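PDB 4GPV: putative cell adhesion protein from Bacteroides eggerthii, which is probably a FimA-like major fimbrial subunit that assembles into pili of a gut-associated bacterium and serves cell adhesion. Local coordinates for residues N48-F53 against A86-N91; W132-S137 against S154-K159; P281-N286 against E321-S326; A183-A188 against Q259-A264. All blocks are in the same frame, centred on the assembly; numbering follows the deposited sequence.

Interaction 1 (N48-F53 against A86-N91)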
loop_
_atom_site.group_PDB
_atom_site.type_symbol
_atom_site.label_atom_id
_atom_site.label_comp_id
_atom_site.label_asym_id
_atom_site.label_seq_id
_atom_site.Cartn_x
_atom_site.Cartn_y
_atom_site.Cartn_z
ATOM N N ASN A 48 9.099 -14.293 -3.298
ATOM C CA ASN A 48 9.307 -15.408 -2.386
ATOM C C ASN A 48 8.603 -16.672 -2.882
ATOM O O ASN A 48 9.091 -17.793 -2.690
ATOM C CB ASN A 48 8.807 -15.053 -0.997
ATOM C CG ASN A 48 9.648 -13.962 -0.412
ATOM O OD1 ASN A 48 10.888 -14.079 -0.370
ATOM N ND2 ASN A 48 9.008 -12.888 0.010
ATOM N N ASN A 49 7.415 -16.471 -3.480
ATOM C CA ASN A 49 6.549 -17.519 -4.001
ATOM C C ASN A 49 5.491 -16.883 -4.882
ATOM O O ASN A 49 5.323 -15.644 -4.869
ATOM C CB ASN A 49 5.886 -18.287 -2.854
ATOM C CG ASN A 49 5.160 -17.374 -1.900
ATOM O OD1 ASN A 49 4.116 -16.781 -2.243
ATOM N ND2 ASN A 49 5.750 -17.191 -0.717
ATOM N N TYR A 50 4.795 -17.702 -5.663
ATOM C CA TYR A 50 3.714 -17.150 -6.492
ATOM C C TYR A 50 2.729 -18.255 -6.866
ATOM O O TYR A 50 3.035 -19.434 -6.719
ATOM C CB TYR A 50 4.273 -16.451 -7.757
ATOM C CG TYR A 50 5.085 -17.354 -8.670
ATOM C CD1 TYR A 50 6.448 -17.534 -8.470
ATOM C CD2 TYR A 50 4.481 -18.039 -9.729
ATOM C CE1 TYR A 50 7.198 -18.372 -9.298
ATOM C CE2 TYR A 50 5.223 -18.877 -10.565
ATOM C CZ TYR A 50 6.587 -19.024 -10.354
ATOM O OH TYR A 50 7.349 -19.827 -11.163
ATOM N N LEU A 51 1.562 -17.857 -7.339
ATOM C CA LEU A 51 0.524 -18.752 -7.841
ATOM C C LEU A 51 0.224 -18.376 -9.281
ATOM O O LEU A 51 0.133 -17.190 -9.601
ATOM C CB LEU A 51 -0.780 -18.698 -7.007
ATOM C CG LEU A 51 -0.667 -18.974 -5.490
ATOM C CD1 LEU A 51 -1.963 -18.569 -4.762
ATOM C CD2 LEU A 51 -0.381 -20.443 -5.234
ATOM N N VAL A 52 0.010 -19.368 -10.127
ATOM C CA VAL A 52 -0.391 -19.141 -11.526
ATOM C C VAL A 52 -1.760 -19.815 -11.721
ATOM O O VAL A 52 -1.913 -21.016 -11.458
ATOM C CB VAL A 52 0.625 -19.629 -12.615
ATOM C CG1 VAL A 52 0.163 -19.260 -14.034
ATOM C CG2 VAL A 52 2.041 -19.111 -12.362
ATOM N N PHE A 53 -2.742 -19.034 -12.164
ATOM C CA PHE A 53 -4.083 -19.517 -12.469
ATOM C C PHE A 53 -4.282 -19.454 -13.970
ATOM O O PHE A 53 -4.000 -18.421 -14.580
ATOM C CB PHE A 53 -5.169 -18.682 -11.760
ATOM C CG PHE A 53 -4.977 -18.531 -10.273
ATOM C CD1 PHE A 53 -4.100 -17.574 -9.762
ATOM C CD2 PHE A 53 -5.692 -19.322 -9.382
ATOM C CE1 PHE A 53 -3.908 -17.438 -8.383
ATOM C CE2 PHE A 53 -5.498 -19.191 -7.998
ATOM C CZ PHE A 53 -4.608 -18.255 -7.509
ATOM N N ALA A 86 -3.851 -16.130 -18.227
ATOM C CA ALA A 86 -2.985 -16.499 -17.106
ATOM C C ALA A 86 -2.955 -15.341 -16.131
ATOM O O ALA A 86 -2.794 -14.191 -16.554
ATOM C CB ALA A 86 -1.576 -16.828 -17.612
ATOM N N TYR A 87 -3.251 -15.612 -14.853
ATOM C CA TYR A 87 -3.170 -14.640 -13.774
ATOM C C TYR A 87 -2.104 -15.098 -12.829
ATOM O O TYR A 87 -1.986 -16.314 -12.554
ATOM C CB TYR A 87 -4.507 -14.548 -13.051
ATOM C CG TYR A 87 -5.628 -13.928 -13.852
ATOM C CD1 TYR A 87 -6.390 -14.692 -14.728
ATOM C CD2 TYR A 87 -6.036 -12.624 -13.611
ATOM C CE1 TYR A 87 -7.442 -14.127 -15.451
ATOM C CE2 TYR A 87 -7.115 -12.062 -14.292
ATOM C CZ TYR A 87 -7.814 -12.816 -15.213
ATOM O OH TYR A 87 -8.879 -12.258 -15.879
ATOM N N VAL A 88 -1.314 -14.140 -12.328
ATOM C CA VAL A 88 -0.217 -14.461 -11.392
ATOM C C VAL A 88 -0.357 -13.575 -10.156
ATOM O O VAL A 88 -0.540 -12.360 -10.279
ATOM C CB VAL A 88 1.198 -14.297 -12.038
ATOM C CG1 VAL A 88 2.313 -14.555 -11.020
ATOM C CG2 VAL A 88 1.373 -15.219 -13.251
ATOM N N VAL A 89 -0.239 -14.178 -8.985
ATOM C CA VAL A 89 -0.216 -13.457 -7.722
ATOM C C VAL A 89 1.056 -13.888 -7.019
ATOM O O VAL A 89 1.259 -15.080 -6.843
ATOM C CB VAL A 89 -1.479 -13.669 -6.835
ATOM C CG1 VAL A 89 -1.342 -12.899 -5.520
ATOM C CG2 VAL A 89 -2.760 -13.240 -7.558
ATOM N N ALA A 90 1.897 -12.938 -6.617
ATOM C CA ALA A 90 3.135 -13.281 -5.907
ATOM C C ALA A 90 3.040 -12.899 -4.441
ATOM O O ALA A 90 2.393 -11.899 -4.086
ATOM C CB ALA A 90 4.312 -12.528 -6.535
ATOM N N ASN A 91 3.727 -13.670 -3.602
ATOM C CA ASN A 91 4.013 -13.400 -2.198
ATOM C C ASN A 91 2.815 -13.471 -1.274
ATOM O O ASN A 91 2.845 -12.875 -0.204
ATOM C CB ASN A 91 4.761 -12.053 -2.071
ATOM C CG ASN A 91 6.133 -12.101 -2.691
ATOM O OD1 ASN A 91 6.747 -13.167 -2.801
ATOM N ND2 ASN A 91 6.692 -10.944 -3.044
HETATM O O HOH W 1 4.892 -14.920 1.115
#
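Phe-53 and Tyr-87 each meet the other strand at a ring edge: the backbone O of Tyr-87 lies near the plane of the Phe-53 ring, 3.7 Å from Phe-53 CD1, and the O of Phe-53 sits likewise at the edge of the Tyr-87 ring. Val-89 CG2 approaches the Phe-53 ring obliquely; Phe-195 meets the Tyr-87 ring edge-to-face, and the Tyr-87 hydroxyl bonds Glu-106. At the edge of the Tyr-50 ring, in its plane, lies Val-52 CG2. Because chi1 of Tyr-50 is 60°, with CG between N and the carbonyl carbon, the ring leads away and its hydroxyl bonds Asn-71; Tyr-50 CB stays behind, 4.1 Å from Ala-90 CB. Val-52 and Val-88 point the same way, CG2 to CG2 at 4.0 Å. Strands 50-53 and 86-90 run antiparallel at 166°, with Leu-51/Val-89 and Phe-53/Tyr-87 as hydrogen-bonded pairs.

Where strand 86-90 ends and strand 50-56 is about to begin, Asn-91 N donates to Asn-49 O at 2.8 Å. Asn-91 OD1 takes the N-H of Asn-48 N at 2.7 Å in its carbonyl plane, plus a weak bond from Asn-49 N. Asn-91 ND2 serves Val-46 O and Leu-131 O, Asn-48 ND2 bonds Asn-130 OD1, and Asn-49 OD1 takes the N-H of Gly-93. Replacing Asn-91 with an alanine is likely to leave the Asn-48 N-H without its acceptor and cost Val-46 O and Leu-131 O an amide donor. A buried amide with both ends engaged thus adds side-chain bonds to the backbone pairing and ties down the residues leading into strand 50-56.

Interaction 2 (W132-S137 against S154-K159)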
loop_
_atom_site.group_PDB
_atom_site.type_symbol
_atom_site.label_atom_id
_atom_site.label_comp_id
_atom_site.label_asym_id
_atom_site.label_seq_id
_atom_site.Cartn_x
_atom_site.Cartn_y
_atom_site.Cartn_z
ATOM N N TRP A 132 3.001 -7.958 -1.919
ATOM C CA TRP A 132 2.100 -8.632 -2.864
ATOM C C TRP A 132 2.222 -7.984 -4.234
ATOM O O TRP A 132 2.296 -6.760 -4.319
ATOM C CB TRP A 132 0.638 -8.525 -2.395
ATOM C CG TRP A 132 0.302 -9.314 -1.156
ATOM C CD1 TRP A 132 1.052 -10.287 -0.563
ATOM C CD2 TRP A 132 -0.921 -9.228 -0.399
ATOM N NE1 TRP A 132 0.404 -10.770 0.548
ATOM C CE2 TRP A 132 -0.823 -10.158 0.658
ATOM C CE3 TRP A 132 -2.082 -8.442 -0.511
ATOM C CZ2 TRP A 132 -1.838 -10.320 1.616
ATOM C CZ3 TRP A 132 -3.090 -8.583 0.456
ATOM C CH2 TRP A 132 -2.961 -9.519 1.498
HETATM N N MSE A 133 2.256 -8.800 -5.291
HETATM C CA MSE A 133 2.311 -8.361 -6.685
HETATM C C MSE A 133 1.369 -9.196 -7.499
HETATM O O MSE A 133 1.092 -10.350 -7.136
HETATM C CB MSE A 133 3.726 -8.474 -7.272
HETATM C CG MSE A 133 4.740 -7.549 -6.575
HETATM SE SE MSE A 133 6.531 -7.877 -7.244
HETATM C CE MSE A 133 7.153 -9.164 -5.977
ATOM N N SER A 134 0.818 -8.614 -8.549
ATOM C CA SER A 134 -0.086 -9.383 -9.378
ATOM C C SER A 134 0.002 -8.908 -10.818
ATOM O O SER A 134 0.457 -7.802 -11.106
ATOM C CB SER A 134 -1.517 -9.311 -8.841
ATOM O OG SER A 134 -2.064 -8.018 -9.080
ATOM N N GLY A 135 -0.416 -9.760 -11.720
ATOM C CA GLY A 135 -0.407 -9.444 -13.142
ATOM C C GLY A 135 -1.181 -10.470 -13.919
ATOM O O GLY A 135 -1.559 -11.505 -13.374
ATOM N N GLU A 136 -1.429 -10.197 -15.219
ATOM C CA GLU A 136 -2.190 -11.161 -16.016
ATOM C C GLU A 136 -1.793 -11.041 -17.470
ATOM O O GLU A 136 -1.340 -9.978 -17.895
ATOM C CB GLU A 136 -3.721 -10.926 -15.863
ATOM C CG GLU A 136 -4.211 -9.608 -16.453
ATOM C CD GLU A 136 -5.604 -9.177 -16.049
ATOM O OE1 GLU A 136 -5.760 -8.669 -14.918
ATOM O OE2 GLU A 136 -6.530 -9.291 -16.884
ATOM N N SER A 137 -2.040 -12.095 -18.244
ATOM C CA SER A 137 -1.707 -12.072 -19.664
ATOM C C SER A 137 -2.608 -12.995 -20.439
ATOM O O SER A 137 -3.094 -14.000 -19.897
ATOM C CB SER A 137 -0.247 -12.498 -19.850
ATOM O OG SER A 137 0.116 -12.638 -21.216
ATOM N N SER A 154 2.807 -6.015 -10.926
ATOM C CA SER A 154 2.740 -4.683 -10.324
ATOM C C SER A 154 2.425 -4.823 -8.853
ATOM O O SER A 154 1.740 -5.772 -8.478
ATOM C CB SER A 154 1.664 -3.832 -10.998
ATOM O OG SER A 154 1.972 -3.564 -12.353
ATOM N N PHE A 155 2.866 -3.875 -8.030
ATOM C CA PHE A 155 2.539 -3.928 -6.598
ATOM C C PHE A 155 1.068 -3.740 -6.384
ATOM O O PHE A 155 0.452 -2.891 -7.029
ATOM C CB PHE A 155 3.270 -2.820 -5.824
ATOM C CG PHE A 155 4.763 -2.990 -5.779
ATOM C CD1 PHE A 155 5.337 -4.102 -5.152
ATOM C CD2 PHE A 155 5.606 -2.030 -6.339
ATOM C CE1 PHE A 155 6.729 -4.252 -5.108
ATOM C CE2 PHE A 155 7.000 -2.171 -6.266
ATOM C CZ PHE A 155 7.546 -3.292 -5.670
ATOM N N VAL A 156 0.509 -4.469 -5.411
ATOM C CA VAL A 156 -0.893 -4.309 -5.030
ATOM C C VAL A 156 -1.013 -3.059 -4.148
ATOM O O VAL A 156 -2.041 -2.389 -4.180
ATOM C CB VAL A 156 -1.366 -5.594 -4.286
ATOM C CG1 VAL A 156 -2.750 -5.411 -3.644
ATOM C CG2 VAL A 156 -1.355 -6.784 -5.237
ATOM N N ALA A 157 -0.008 -2.822 -3.308
ATOM C CA ALA A 157 0.013 -1.676 -2.393
ATOM C C ALA A 157 0.588 -0.397 -3.035
ATOM O O ALA A 157 1.112 -0.401 -4.153
ATOM C CB ALA A 157 0.837 -2.039 -1.163
ATOM N N ALA A 158 0.516 0.693 -2.258
ATOM C CA ALA A 158 1.174 1.969 -2.469
ATOM C C ALA A 158 2.173 2.143 -1.329
ATOM O O ALA A 158 2.018 1.521 -0.261
ATOM C CB ALA A 158 0.137 3.109 -2.466
ATOM N N LYS A 159 3.149 3.008 -1.505
ATOM C CA LYS A 159 4.133 3.290 -0.481
ATOM C C LYS A 159 4.088 4.783 -0.164
ATOM O O LYS A 159 4.002 5.604 -1.092
ATOM C CB LYS A 159 5.524 2.886 -1.008
ATOM C CG LYS A 159 6.653 3.070 -0.011
ATOM C CD LYS A 159 7.940 2.438 -0.574
ATOM C CE LYS A 159 8.944 3.405 -1.095
ATOM N NZ LYS A 159 10.150 2.698 -1.620
HETATM O O HOH W 2 2.142 -4.626 -2.566
HETATM O O HOH W 3 -1.242 -5.500 -8.790
HETATM O O HOH W 4 0.786 -5.762 -13.902
#
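Trp-132 and Val-156 touch through both backbone and side chain. Val-156 N donates to Trp-132 O at 3.1 Å, from well above the carbonyl plane, while Val-156 CG2 packs 3.9 Å from Trp-132 CB and Val-156 CG1 lies at the indole edge. The indole itself leads away from segment 154-159 and meets the ring of Phe-194. Water 2 donates to the same Trp-132 O at 2.8 Å and accepts from Ala-157 N, so this carbonyl is gripped twice.

Selenomethionine Met-133 starts with CG anti to its carbonyl carbon (chi1 -64°), runs extended through chi2, then bends at chi3 (-93°). It lies alongside Phe-155, both pointing the same way, with Met-133 CG 3.8 Å from Phe-155 CD1. Met-133 SE is 5.0 Å from the centroid of the Phe-155 ring and 43° off the normal, an oblique Met-aromatic contact. The Phe-155 ring also stacks with Trp-338.

Ser-134 and Ser-154 project from the other side of the pairing. Ser-134 OG, placed between its own N and carbonyl carbon, bonds Phe-194 O and receives water 3 at 2.7 Å; that water also donates to Ser-154 O, 3.0 Å away. The backbone bond from Ser-134 N to Ser-154 O is 3.0 Å long, and Ser-154 N returns one to Ser-134 O.

Bridges at Met-133/Phe-155 and Ser-134/Ser-154 place this at the open end of the beta hairpin of strands 133-138 and 146-169, away from its connecting turn. In this FimA-family protein the long second strand is interrupted near Val-156 and pairs onward with strands 247-251 and 297-306.

Interaction 3 (P281-N286 against E321-S326)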
loop_
_atom_site.group_PDB
_atom_site.type_symbol
_atom_site.label_atom_id
_atom_site.label_comp_id
_atom_site.label_asym_id
_atom_site.label_seq_id
_atom_site.Cartn_x
_atom_site.Cartn_y
_atom_site.Cartn_z
ATOM N N PRO A 281 -0.669 17.295 10.009
ATOM C CA PRO A 281 -1.153 16.289 9.054
ATOM C C PRO A 281 -1.169 16.690 7.575
ATOM O O PRO A 281 -1.088 17.876 7.227
ATOM C CB PRO A 281 -2.592 16.111 9.518
ATOM C CG PRO A 281 -2.988 17.487 10.032
ATOM C CD PRO A 281 -1.743 18.247 10.359
ATOM N N ILE A 282 -1.352 15.674 6.729
ATOM C CA ILE A 282 -1.588 15.838 5.305
ATOM C C ILE A 282 -2.688 14.868 4.894
ATOM O O ILE A 282 -2.566 13.661 5.112
ATOM C CB ILE A 282 -0.336 15.758 4.391
ATOM C CG1 ILE A 282 -0.660 16.265 2.944
ATOM C CG2 ILE A 282 0.291 14.397 4.367
ATOM C CD1 ILE A 282 -1.204 17.850 2.841
ATOM N N LEU A 283 -3.776 15.410 4.318
ATOM C CA LEU A 283 -4.902 14.600 3.839
ATOM C C LEU A 283 -4.658 14.225 2.407
ATOM O O LEU A 283 -4.365 15.111 1.604
ATOM C CB LEU A 283 -6.238 15.375 3.938
ATOM C CG LEU A 283 -6.985 15.332 5.255
ATOM C CD1 LEU A 283 -6.263 16.117 6.280
ATOM C CD2 LEU A 283 -8.350 15.934 5.086
ATOM N N PHE A 284 -4.808 12.936 2.076
ATOM C CA PHE A 284 -4.660 12.449 0.700
ATOM C C PHE A 284 -6.007 12.604 -0.003
ATOM O O PHE A 284 -6.753 11.624 -0.227
ATOM C CB PHE A 284 -4.155 11.009 0.649
ATOM C CG PHE A 284 -2.678 10.959 0.947
ATOM C CD1 PHE A 284 -1.744 11.193 -0.058
ATOM C CD2 PHE A 284 -2.222 10.746 2.244
ATOM C CE1 PHE A 284 -0.370 11.163 0.221
ATOM C CE2 PHE A 284 -0.842 10.697 2.520
ATOM C CZ PHE A 284 0.063 10.935 1.510
ATOM N N THR A 285 -6.316 13.863 -0.308
ATOM C CA THR A 285 -7.498 14.291 -1.066
ATOM C C THR A 285 -7.039 15.124 -2.256
ATOM O O THR A 285 -5.949 15.700 -2.236
ATOM C CB THR A 285 -8.432 15.179 -0.198
ATOM O OG1 THR A 285 -7.730 16.362 0.205
ATOM C CG2 THR A 285 -8.998 14.450 0.993
ATOM N N ASN A 286 -7.928 15.288 -3.240
ATOM C CA ASN A 286 -7.628 16.160 -4.377
ATOM C C ASN A 286 -7.417 17.633 -3.995
ATOM O O ASN A 286 -6.723 18.321 -4.724
ATOM C CB ASN A 286 -8.768 16.074 -5.392
ATOM C CG ASN A 286 -8.680 14.810 -6.186
ATOM O OD1 ASN A 286 -7.615 14.186 -6.311
ATOM N ND2 ASN A 286 -9.810 14.392 -6.726
ATOM N N GLU A 321 -8.371 15.385 10.847
ATOM C CA GLU A 321 -9.307 15.049 9.756
ATOM C C GLU A 321 -9.811 16.283 8.988
ATOM O O GLU A 321 -10.471 16.122 7.958
ATOM C CB GLU A 321 -10.495 14.259 10.284
ATOM C CG GLU A 321 -10.108 12.905 10.852
ATOM C CD GLU A 321 -11.236 12.096 11.463
ATOM O OE1 GLU A 321 -12.423 12.417 11.226
ATOM O OE2 GLU A 321 -10.926 11.122 12.179
ATOM N N GLU A 322 -9.503 17.490 9.484
ATOM C CA GLU A 322 -9.882 18.751 8.836
ATOM C C GLU A 322 -8.634 19.385 8.208
ATOM O O GLU A 322 -7.594 19.429 8.865
ATOM C CB GLU A 322 -10.555 19.719 9.816
ATOM C CG GLU A 322 -11.921 19.293 10.338
ATOM C CD GLU A 322 -13.013 18.994 9.328
ATOM O OE1 GLU A 322 -13.173 19.771 8.357
ATOM O OE2 GLU A 322 -13.733 17.990 9.531
ATOM N N PRO A 323 -8.709 19.912 6.963
ATOM C CA PRO A 323 -7.506 20.507 6.349
ATOM C C PRO A 323 -6.926 21.663 7.170
ATOM O O PRO A 323 -7.649 22.362 7.891
ATOM C CB PRO A 323 -7.996 20.984 4.979
ATOM C CG PRO A 323 -9.229 20.200 4.713
ATOM C CD PRO A 323 -9.865 19.967 6.045
ATOM N N VAL A 324 -5.600 21.804 7.109
ATOM C CA VAL A 324 -4.873 22.822 7.859
ATOM C C VAL A 324 -4.474 23.940 6.909
ATOM O O VAL A 324 -3.957 23.683 5.818
ATOM C CB VAL A 324 -3.645 22.231 8.618
ATOM C CG1 VAL A 324 -2.828 23.319 9.313
ATOM C CG2 VAL A 324 -4.088 21.197 9.637
ATOM N N VAL A 325 -4.747 25.175 7.329
ATOM C CA VAL A 325 -4.369 26.400 6.637
ATOM C C VAL A 325 -3.575 27.194 7.676
ATOM O O VAL A 325 -4.169 27.812 8.566
ATOM C CB VAL A 325 -5.576 27.177 6.017
ATOM C CG1 VAL A 325 -5.108 28.440 5.296
ATOM C CG2 VAL A 325 -6.376 26.290 5.062
ATOM N N SER A 326 -2.231 27.070 7.627
ATOM C CA SER A 326 -1.302 27.726 8.552
ATOM C C SER A 326 0.110 27.829 7.970
ATOM O O SER A 326 0.568 26.938 7.246
ATOM C CB SER A 326 -1.254 26.996 9.895
ATOM O OG SER A 326 -0.511 25.790 9.830
#
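Leu-283 and Pro-281 face the loop 321-326 with their side chains. The CB of Leu-283 points toward the loop, and its CG, anti to the carbonyl carbon at a chi1 of -86°, splits into CD1 and CD2. CB and CG serve as the stalk, for no atom of segment 321-326 comes within 4.2 Å of either. Of the two branches CD2 makes the nearer contact: Leu-283 CD2 approaches Glu-321 O to 3.6 Å and Pro-323 CG to 4.4 Å, whereas Leu-283 CD1 comes no closer than 4.4 Å to Glu-322 O. These are van der Waals contacts of methyls with backbone oxygens and a proline ring; no hydrogen bond crosses between the segments.

Leu-283 directly precedes Phe-284, the centre of an inverse gamma turn, with a weak bond of 3.0 Å from Thr-285 N to Leu-283 O. The loop, with no regular secondary structure, joins strand 297-306 to strand 329-343.

Two residues earlier, the Pro-281 ring meets Val-324 at about a right angle: Val-324 CG2 is 3.8 Å from Pro-281 CD and 3.9 Å from Pro-281 CG. The Val-324 chi1 of 176° puts CG2, not CG1, against the proline ring. The Glu-321 carboxylate has partners outside the contact: its OE2 is hydrogen-bonded to Tyr-214 OH and Phe-218 N.

Interaction 4 (A183-A188 against Q259-A264)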
loop_
_atom_site.group_PDB
_atom_site.type_symbol
_atom_site.label_atom_id
_atom_site.label_comp_id
_atom_site.label_asym_id
_atom_site.label_seq_id
_atom_site.Cartn_x
_atom_site.Cartn_y
_atom_site.Cartn_z
ATOM N N ALA A 183 5.031 9.152 14.031
ATOM C CA ALA A 183 4.569 9.369 12.673
ATOM C C ALA A 183 3.469 8.328 12.497
ATOM O O ALA A 183 3.696 7.129 12.756
ATOM C CB ALA A 183 5.702 9.168 11.656
ATOM N N VAL A 184 2.262 8.778 12.167
ATOM C CA VAL A 184 1.105 7.868 12.116
ATOM C C VAL A 184 0.394 7.911 10.758
ATOM O O VAL A 184 0.412 8.926 10.087
ATOM C CB VAL A 184 0.088 8.164 13.271
ATOM C CG1 VAL A 184 0.698 7.945 14.664
ATOM C CG2 VAL A 184 -0.528 9.568 13.149
ATOM N N LEU A 185 -0.208 6.790 10.372
ATOM C CA LEU A 185 -1.026 6.725 9.182
ATOM C C LEU A 185 -2.428 6.517 9.665
ATOM O O LEU A 185 -2.694 5.555 10.376
ATOM C CB LEU A 185 -0.583 5.630 8.179
ATOM C CG LEU A 185 -1.188 5.775 6.770
ATOM C CD1 LEU A 185 -0.678 7.081 6.060
ATOM C CD2 LEU A 185 -0.840 4.538 5.904
ATOM N N LEU A 186 -3.329 7.399 9.268
ATOM C CA LEU A 186 -4.726 7.295 9.680
ATOM C C LEU A 186 -5.545 6.862 8.502
ATOM O O LEU A 186 -5.349 7.382 7.387
ATOM C CB LEU A 186 -5.247 8.644 10.263
ATOM C CG LEU A 186 -4.341 9.379 11.269
ATOM C CD1 LEU A 186 -5.026 10.715 11.739
ATOM C CD2 LEU A 186 -4.000 8.472 12.476
ATOM N N PHE A 187 -6.467 5.891 8.715
ATOM C CA PHE A 187 -7.396 5.447 7.674
ATOM C C PHE A 187 -6.682 4.907 6.461
ATOM O O PHE A 187 -6.956 5.302 5.332
ATOM C CB PHE A 187 -8.383 6.571 7.261
ATOM C CG PHE A 187 -9.002 7.189 8.486
ATOM C CD1 PHE A 187 -9.755 6.419 9.361
ATOM C CD2 PHE A 187 -8.733 8.510 8.826
ATOM C CE1 PHE A 187 -10.251 6.965 10.546
ATOM C CE2 PHE A 187 -9.224 9.055 10.006
ATOM C CZ PHE A 187 -9.980 8.276 10.865
ATOM N N ALA A 188 -5.816 3.922 6.707
ATOM C CA ALA A 188 -5.216 3.115 5.647
ATOM C C ALA A 188 -6.319 2.207 5.096
ATOM O O ALA A 188 -6.993 1.566 5.904
ATOM C CB ALA A 188 -4.105 2.254 6.242
ATOM N N GLN A 259 -13.531 7.871 3.332
ATOM C CA GLN A 259 -12.662 8.579 4.279
ATOM C C GLN A 259 -11.290 8.619 3.688
ATOM O O GLN A 259 -10.749 7.539 3.452
ATOM C CB GLN A 259 -12.625 7.881 5.658
ATOM C CG GLN A 259 -11.563 8.461 6.628
ATOM C CD GLN A 259 -11.709 9.942 6.959
ATOM O OE1 GLN A 259 -12.777 10.425 7.334
ATOM N NE2 GLN A 259 -10.629 10.713 6.855
ATOM N N PRO A 260 -10.660 9.805 3.492
ATOM C CA PRO A 260 -9.301 9.779 2.935
ATOM C C PRO A 260 -8.268 9.313 3.931
ATOM O O PRO A 260 -8.430 9.464 5.132
ATOM C CB PRO A 260 -9.033 11.240 2.595
ATOM C CG PRO A 260 -9.927 12.016 3.528
ATOM C CD PRO A 260 -11.154 11.190 3.633
ATOM N N THR A 261 -7.168 8.798 3.399
ATOM C CA THR A 261 -6.012 8.423 4.194
ATOM C C THR A 261 -5.318 9.727 4.626
ATOM O O THR A 261 -5.318 10.724 3.885
ATOM C CB THR A 261 -5.100 7.503 3.366
ATOM O OG1 THR A 261 -5.804 6.268 3.099
ATOM C CG2 THR A 261 -3.783 7.172 4.076
ATOM N N ILE A 262 -4.722 9.723 5.831
ATOM C CA ILE A 262 -4.047 10.906 6.382
ATOM C C ILE A 262 -2.692 10.483 6.938
ATOM O O ILE A 262 -2.620 9.527 7.714
ATOM C CB ILE A 262 -4.880 11.601 7.518
ATOM C CG1 ILE A 262 -6.348 11.880 7.115
ATOM C CG2 ILE A 262 -4.119 12.863 8.094
ATOM C CD1 ILE A 262 -7.253 12.278 8.246
ATOM N N LEU A 263 -1.636 11.189 6.563
ATOM C CA LEU A 263 -0.311 10.977 7.164
ATOM C C LEU A 263 -0.081 12.112 8.142
ATOM O O LEU A 263 -0.346 13.252 7.797
ATOM C CB LEU A 263 0.816 10.935 6.103
ATOM C CG LEU A 263 2.257 10.823 6.671
ATOM C CD1 LEU A 263 2.509 9.451 7.316
ATOM C CD2 LEU A 263 3.268 11.110 5.580
ATOM N N ALA A 264 0.358 11.815 9.389
ATOM C CA ALA A 264 0.593 12.904 10.320
ATOM C C ALA A 264 1.737 12.630 11.274
ATOM O O ALA A 264 2.090 11.473 11.546
ATOM C CB ALA A 264 -0.668 13.148 11.162
#
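A G1 beta bulge, in which Phe-187 and Ala-188 both face Tyr-208 of the other neighbouring strand, interrupts strand 176-193 just where Phe-187 packs on Gln-259. Before it, strands 183-186 and 262-264 run antiparallel at 167°: Val-184 pairs with Ala-264 and Leu-186 with Ile-262, and the bond from Leu-186 N to Ile-262 O is 2.7 Å long and nearly straight at 176°. Leu-185 CD1 reaches across to Thr-261 CG2, 3.7 Å away.

Gln-259 lays its CG over one face of the Phe-187 ring, 3.8 Å from the centroid and 26° off the normal, a CH-pi contact. The bent chain of Gln-259 brings NE2 to Pro-260 O at 3.1 Å, on a lone pair. Ile-262 CD1 lies at the ring's edge, 4.1 Å from Phe-187 CD2. With Gln-259 cut back to an alanine, part of that ring face would probably be uncovered and Pro-260 O would lose its amide donor. Thr-261 OG1 donates to Phe-187 O at 2.7 Å and accepts from Asn-254 ND2. Past the last backbone pair, Leu-186 with Ile-262, a threonine hydroxyl thus takes up the buried Phe-187 carbonyl, and an amide chain covers the aromatic ring.

Interactions 1, 2 and 4 are buried pairings of strands, whereas interaction 3 is partly exposed, and there residues of strand 274-283 meet a loop without any hydrogen bond. Interactions 1 and 2 share a sheet: Ala-90 N bonds Met-133 O, so strand 83-90 is paired on one flank by 50-56 and on the other by 133-138. Interactions 3 and 4 are joined in the second sheet through neighbouring strands 262-271 and 274-283, with Glu-321 packing against Phe-187. The centres of interactions 1 and 3 lie about 38 Å apart, on opposite sides of the chain's centre. Side-chain amides close interaction 1, waters contribute to interaction 2, and a hydroxyl at a bulge marks interaction 4.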